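Local atomic coordinates of hypothetical protein yiiX (Escherichia coli, PDB entry 2IF6), a protein that is of unproven function but is probably a lipid-binding hydrolase of the permuted papain-like amidase family. Residues Y45-P57 with Q89-F101. Sequence-based numbering, arbitrary orientation. Where two conformers were deposited one is given.
Sequences YVFEAVGPVKYTP and QTAKRYLGKPYDF
Phe47 reaches from its strand to Ala91 of helix 81-91, whose CB lies over one ring face, 3.7 Å from the centroid and displaced toward the rim. With CG anti to the backbone N (chi1 170°), the ring is directed at residues 91-95, where its CE1 and CZ edge also meets Tyr94 CB and Leu95 CD2. Val115 and Val119 of helix 112-124 pack against the same phenylalanine. Beside it, Val53 straddles the carbonyl of Tyr94, its CB 3.2 Å from that O and one methyl to each flank. Leu95 comes at the Tyr55 ring from one side: CD2 sits over the face, 4.1 Å from the centroid, and CD1 lies toward the phenolic end, 3.5 Å from Tyr55 OH. The two strands form a beta hairpin at the margin of the antiparallel sheet, consistent with the permuted papain-like fold; Glu48, which takes no part in the contact, is hydrogen-bonded to His33 and may belong to a Cys-His-Glu triad with Cys112. Against the hairpin's outer strand lies the type II turn from Tyr94 to Lys97: Gly96 N donates to Val53 O almost straight (173°), although tilted from the carbonyl plane, and Val53 N donates to Lys97 O within that carbonyl's plane, at 2.9 Å. Lys97 O also accepts from a water that Gly51 N binds in turn, bridging the segments. Farther along, past the cis peptide before Pro52, Tyr99 lays its CB against Gly51 CA at 3.6 Å and turns its ring edge to Ala49 O, a carbonyl buried without a hydrogen-bond partner.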
loop_
_atom_site.group_PDB
_atom_site.type_symbol
_atom_site.label_atom_id
_atom_site.label_comp_id
_atom_site.label_asym_id
_atom_site.label_seq_id
_atom_site.Cartn_x
_atom_site.Cartn_y
_atom_site.Cartn_z
ATOM N N TYR A 45 6.097 4.880 -13.160
ATOM C CA TYR A 45 4.960 5.468 -12.503
ATOM C C TYR A 45 4.647 4.632 -11.274
ATOM O O TYR A 45 4.971 3.445 -11.244
ATOM C CB TYR A 45 3.746 5.486 -13.435
ATOM C CG TYR A 45 3.886 6.498 -14.576
ATOM C CD1 TYR A 45 3.083 7.647 -14.622
ATOM C CD2 TYR A 45 4.811 6.299 -15.607
ATOM C CE1 TYR A 45 3.205 8.565 -15.656
ATOM C CE2 TYR A 45 4.962 7.246 -16.662
ATOM C CZ TYR A 45 4.134 8.355 -16.674
ATOM O OH TYR A 45 4.253 9.283 -17.684
ATOM N N VAL A 46 3.992 5.240 -10.291
ATOM C CA VAL A 46 3.513 4.528 -9.119
ATOM C C VAL A 46 1.975 4.433 -9.207
ATOM O O VAL A 46 1.259 5.462 -9.181
ATOM C CB VAL A 46 3.977 5.200 -7.774
ATOM C CG1 VAL A 46 3.379 4.449 -6.557
ATOM C CG2 VAL A 46 5.507 5.260 -7.698
ATOM N N PHE A 47 1.480 3.195 -9.325
ATOM C CA PHE A 47 0.046 2.891 -9.279
ATOM C C PHE A 47 -0.358 2.896 -7.810
ATOM O O PHE A 47 0.199 2.112 -7.023
ATOM C CB PHE A 47 -0.140 1.468 -9.843
ATOM C CG PHE A 47 -1.515 0.887 -9.661
ATOM C CD1 PHE A 47 -2.540 1.204 -10.562
ATOM C CD2 PHE A 47 -1.780 -0.033 -8.625
ATOM C CE1 PHE A 47 -3.825 0.639 -10.457
ATOM C CE2 PHE A 47 -3.091 -0.603 -8.494
ATOM C CZ PHE A 47 -4.106 -0.260 -9.423
ATOM N N GLU A 48 -1.294 3.778 -7.432
ATOM C CA GLU A 48 -1.650 3.926 -6.009
ATOM C C GLU A 48 -3.114 4.290 -5.822
ATOM O O GLU A 48 -3.697 4.934 -6.689
ATOM C CB GLU A 48 -0.790 5.019 -5.370
ATOM C CG GLU A 48 -0.879 6.355 -6.162
ATOM C CD GLU A 48 -0.249 7.520 -5.435
ATOM O OE1 GLU A 48 0.056 7.401 -4.228
ATOM O OE2 GLU A 48 -0.088 8.589 -6.058
ATOM N N ALA A 49 -3.692 3.868 -4.702
ATOM C CA ALA A 49 -5.078 4.217 -4.355
ATOM C C ALA A 49 -5.000 5.432 -3.460
ATOM O O ALA A 49 -4.672 5.313 -2.288
ATOM C CB ALA A 49 -5.753 3.066 -3.649
ATOM N N VAL A 50 -5.245 6.606 -4.029
ATOM C CA VAL A 50 -5.328 7.852 -3.245
ATOM C C VAL A 50 -6.615 8.653 -3.496
ATOM O O VAL A 50 -6.675 9.828 -3.195
ATOM C CB VAL A 50 -4.124 8.768 -3.488
ATOM C CG1 VAL A 50 -2.859 8.147 -2.913
ATOM C CG2 VAL A 50 -3.959 9.100 -4.992
ATOM N N GLY A 51 -7.633 8.027 -4.058
ATOM C CA GLY A 51 -8.878 8.738 -4.380
ATOM C C GLY A 51 -8.635 9.710 -5.519
ATOM O O GLY A 51 -8.449 10.914 -5.288
ATOM N N PRO A 52 -8.595 9.191 -6.756
ATOM C CA PRO A 52 -8.912 7.813 -7.069
ATOM C C PRO A 52 -7.653 6.913 -7.184
ATOM O O PRO A 52 -6.542 7.372 -6.938
ATOM C CB PRO A 52 -9.516 7.946 -8.454
ATOM C CG PRO A 52 -8.626 9.005 -9.098
ATOM C CD PRO A 52 -8.205 9.943 -7.975
ATOM N N VAL A 53 -7.849 5.659 -7.576
ATOM C CA VAL A 53 -6.715 4.815 -7.977
ATOM C C VAL A 53 -6.199 5.396 -9.291
ATOM O O VAL A 53 -6.976 5.712 -10.215
ATOM C CB VAL A 53 -7.112 3.336 -8.152
ATOM C CG1 VAL A 53 -5.906 2.517 -8.687
ATOM C CG2 VAL A 53 -7.712 2.723 -6.805
ATOM N N LYS A 54 -4.886 5.551 -9.382
ATOM C CA LYS A 54 -4.272 6.336 -10.459
ATOM C C LYS A 54 -2.783 6.019 -10.579
ATOM O O LYS A 54 -2.180 5.404 -9.677
ATOM C CB LYS A 54 -4.405 7.836 -10.151
ATOM C CG LYS A 54 -3.467 8.277 -8.997
ATOM C CD LYS A 54 -3.708 9.704 -8.523
ATOM C CE LYS A 54 -2.908 10.689 -9.358
ATOM N NZ LYS A 54 -3.279 12.115 -9.025
ATOM N N TYR A 55 -2.201 6.468 -11.678
ATOM C CA TYR A 55 -0.742 6.479 -11.868
ATOM C C TYR A 55 -0.143 7.850 -11.567
ATOM O O TYR A 55 -0.660 8.883 -12.017
ATOM C CB TYR A 55 -0.388 6.185 -13.316
ATOM C CG TYR A 55 -0.963 4.930 -13.910
ATOM C CD1 TYR A 55 -0.521 3.667 -13.502
ATOM C CD2 TYR A 55 -1.908 5.008 -14.934
ATOM C CE1 TYR A 55 -1.014 2.516 -14.097
ATOM C CE2 TYR A 55 -2.422 3.885 -15.518
ATOM C CZ TYR A 55 -1.972 2.640 -15.107
ATOM O OH TYR A 55 -2.515 1.543 -15.707
ATOM N N THR A 56 0.969 7.852 -10.851
ATOM C CA THR A 56 1.685 9.059 -10.500
ATOM C C THR A 56 3.150 8.922 -10.900
ATOM O O THR A 56 3.755 7.902 -10.599
ATOM C CB THR A 56 1.654 9.243 -8.957
ATOM O OG1 THR A 56 0.292 9.332 -8.536
ATOM C CG2 THR A 56 2.389 10.481 -8.538
ATOM N N PRO A 57 3.744 9.956 -11.540
ATOM C CA PRO A 57 5.179 9.853 -11.840
ATOM C C PRO A 57 6.014 9.591 -10.576
ATOM O O PRO A 57 5.783 10.181 -9.535
ATOM C CB PRO A 57 5.510 11.216 -12.458
ATOM C CG PRO A 57 4.254 11.692 -13.033
ATOM C CD PRO A 57 3.162 11.207 -12.084
ATOM N N GLN A 89 -1.738 -5.282 -16.461
ATOM C CA GLN A 89 -3.086 -5.546 -17.010
ATOM C C GLN A 89 -4.181 -5.512 -15.948
ATOM O O GLN A 89 -5.249 -4.917 -16.118
ATOM C CB GLN A 89 -3.076 -6.946 -17.645
ATOM C CG GLN A 89 -4.246 -7.306 -18.558
ATOM C CD GLN A 89 -4.037 -8.643 -19.300
ATOM O OE1 GLN A 89 -3.560 -9.641 -18.723
ATOM N NE2 GLN A 89 -4.423 -8.670 -20.580
ATOM N N THR A 90 -3.926 -6.230 -14.865
ATOM C CA THR A 90 -4.851 -6.281 -13.743
ATOM C C THR A 90 -5.005 -4.934 -13.077
ATOM O O THR A 90 -6.107 -4.565 -12.711
ATOM C CB THR A 90 -4.372 -7.318 -12.710
ATOM O OG1 THR A 90 -4.346 -8.594 -13.336
ATOM C CG2 THR A 90 -5.311 -7.389 -11.507
ATOM N N ALA A 91 -3.895 -4.194 -12.920
ATOM C CA ALA A 91 -3.950 -2.888 -12.269
ATOM C C ALA A 91 -4.999 -2.013 -12.961
ATOM O O ALA A 91 -5.675 -1.213 -12.306
ATOM C CB ALA A 91 -2.610 -2.214 -12.282
ATOM N N LYS A 92 -5.127 -2.170 -14.282
ATOM C CA LYS A 92 -6.042 -1.329 -15.072
ATOM C C LYS A 92 -7.494 -1.429 -14.626
ATOM O O LYS A 92 -8.234 -0.482 -14.762
ATOM C CB LYS A 92 -5.961 -1.678 -16.559
ATOM C CG LYS A 92 -4.666 -1.268 -17.209
ATOM C CD LYS A 92 -4.680 -1.628 -18.702
ATOM C CE LYS A 92 -3.379 -1.151 -19.353
ATOM N NZ LYS A 92 -3.222 -1.584 -20.794
ATOM N N ARG A 93 -7.887 -2.572 -14.088
ATOM C CA ARG A 93 -9.271 -2.834 -13.683
ATOM C C ARG A 93 -9.704 -2.015 -12.465
ATOM O O ARG A 93 -10.887 -1.881 -12.215
ATOM C CB ARG A 93 -9.483 -4.331 -13.406
ATOM C CG ARG A 93 -9.034 -5.264 -14.557
ATOM C CD ARG A 93 -9.098 -6.748 -14.168
ATOM N NE ARG A 93 -10.373 -7.119 -13.554
ATOM C CZ ARG A 93 -10.482 -7.934 -12.501
ATOM N NH1 ARG A 93 -9.391 -8.469 -11.940
ATOM N NH2 ARG A 93 -11.684 -8.213 -11.993
ATOM N N TYR A 94 -8.746 -1.458 -11.719
ATOM C CA TYR A 94 -9.039 -0.708 -10.482
ATOM C C TYR A 94 -8.917 0.812 -10.664
ATOM O O TYR A 94 -9.256 1.580 -9.753
ATOM C CB TYR A 94 -8.091 -1.166 -9.350
ATOM C CG TYR A 94 -8.253 -2.634 -8.998
ATOM C CD1 TYR A 94 -9.103 -3.033 -7.976
ATOM C CD2 TYR A 94 -7.559 -3.615 -9.699
ATOM C CE1 TYR A 94 -9.254 -4.398 -7.655
ATOM C CE2 TYR A 94 -7.725 -4.972 -9.414
ATOM C CZ TYR A 94 -8.565 -5.355 -8.394
ATOM O OH TYR A 94 -8.713 -6.697 -8.108
ATOM N N LEU A 95 -8.435 1.254 -11.831
ATOM C CA LEU A 95 -8.227 2.672 -12.049
ATOM C C LEU A 95 -9.534 3.432 -11.903
ATOM O O LEU A 95 -10.601 2.956 -12.334
ATOM C CB LEU A 95 -7.644 2.946 -13.447
ATOM C CG LEU A 95 -6.200 2.522 -13.649
ATOM C CD1 LEU A 95 -5.836 2.456 -15.118
ATOM C CD2 LEU A 95 -5.201 3.474 -12.870
ATOM N N GLY A 96 -9.459 4.597 -11.276
ATOM C CA GLY A 96 -10.640 5.425 -11.075
ATOM C C GLY A 96 -11.501 5.107 -9.869
ATOM O O GLY A 96 -12.430 5.850 -9.589
ATOM N N LYS A 97 -11.225 4.021 -9.156
ATOM C CA LYS A 97 -11.980 3.692 -7.924
ATOM C C LYS A 97 -11.683 4.743 -6.843
ATOM O O LYS A 97 -10.514 5.116 -6.645
ATOM C CB LYS A 97 -11.611 2.304 -7.403
ATOM C CG LYS A 97 -12.174 1.114 -8.245
ATOM C CD LYS A 97 -13.634 0.867 -7.927
ATOM C CE LYS A 97 -14.275 -0.204 -8.865
ATOM N NZ LYS A 97 -13.682 -1.524 -8.544
ATOM N N PRO A 98 -12.721 5.242 -6.142
ATOM C CA PRO A 98 -12.442 6.270 -5.125
ATOM C C PRO A 98 -11.746 5.745 -3.853
ATOM O O PRO A 98 -11.676 4.542 -3.639
ATOM C CB PRO A 98 -13.834 6.819 -4.763
ATOM C CG PRO A 98 -14.814 6.065 -5.566
ATOM C CD PRO A 98 -14.155 4.927 -6.256
ATOM N N TYR A 99 -11.266 6.655 -3.005
ATOM C CA TYR A 99 -10.555 6.250 -1.800
ATOM C C TYR A 99 -11.493 5.586 -0.793
ATOM O O TYR A 99 -12.568 6.109 -0.505
ATOM C CB TYR A 99 -9.839 7.437 -1.139
ATOM C CG TYR A 99 -8.914 6.951 -0.043
ATOM C CD1 TYR A 99 -7.675 6.396 -0.367
ATOM C CD2 TYR A 99 -9.295 6.983 1.288
ATOM C CE1 TYR A 99 -6.829 5.912 0.613
ATOM C CE2 TYR A 99 -8.449 6.501 2.293
ATOM C CZ TYR A 99 -7.228 5.965 1.945
ATOM O OH TYR A 99 -6.364 5.480 2.909
ATOM N N ASP A 100 -11.068 4.450 -0.249
ATOM C CA ASP A 100 -11.862 3.710 0.730
ATOM C C ASP A 100 -11.672 4.226 2.146
ATOM O O ASP A 100 -10.865 3.682 2.919
ATOM C CB ASP A 100 -11.503 2.226 0.671
ATOM C CG ASP A 100 -12.521 1.347 1.354
ATOM O OD1 ASP A 100 -13.282 1.845 2.217
ATOM O OD2 ASP A 100 -12.579 0.147 1.000
ATOM N N PHE A 101 -12.468 5.235 2.503
ATOM C CA PHE A 101 -12.439 5.817 3.854
ATOM C C PHE A 101 -12.875 4.870 4.982
ATOM O O PHE A 101 -12.578 5.124 6.138
ATOM C CB PHE A 101 -13.247 7.135 3.905
ATOM C CG PHE A 101 -12.570 8.269 3.211
ATOM C CD1 PHE A 101 -11.468 8.886 3.783
ATOM C CD2 PHE A 101 -13.006 8.698 1.958
ATOM C CE1 PHE A 101 -10.820 9.949 3.127
ATOM C CE2 PHE A 101 -12.360 9.743 1.285
ATOM C CZ PHE A 101 -11.273 10.374 1.865
HETATM O O HOH W 1 -8.559 5.071 -4.261
#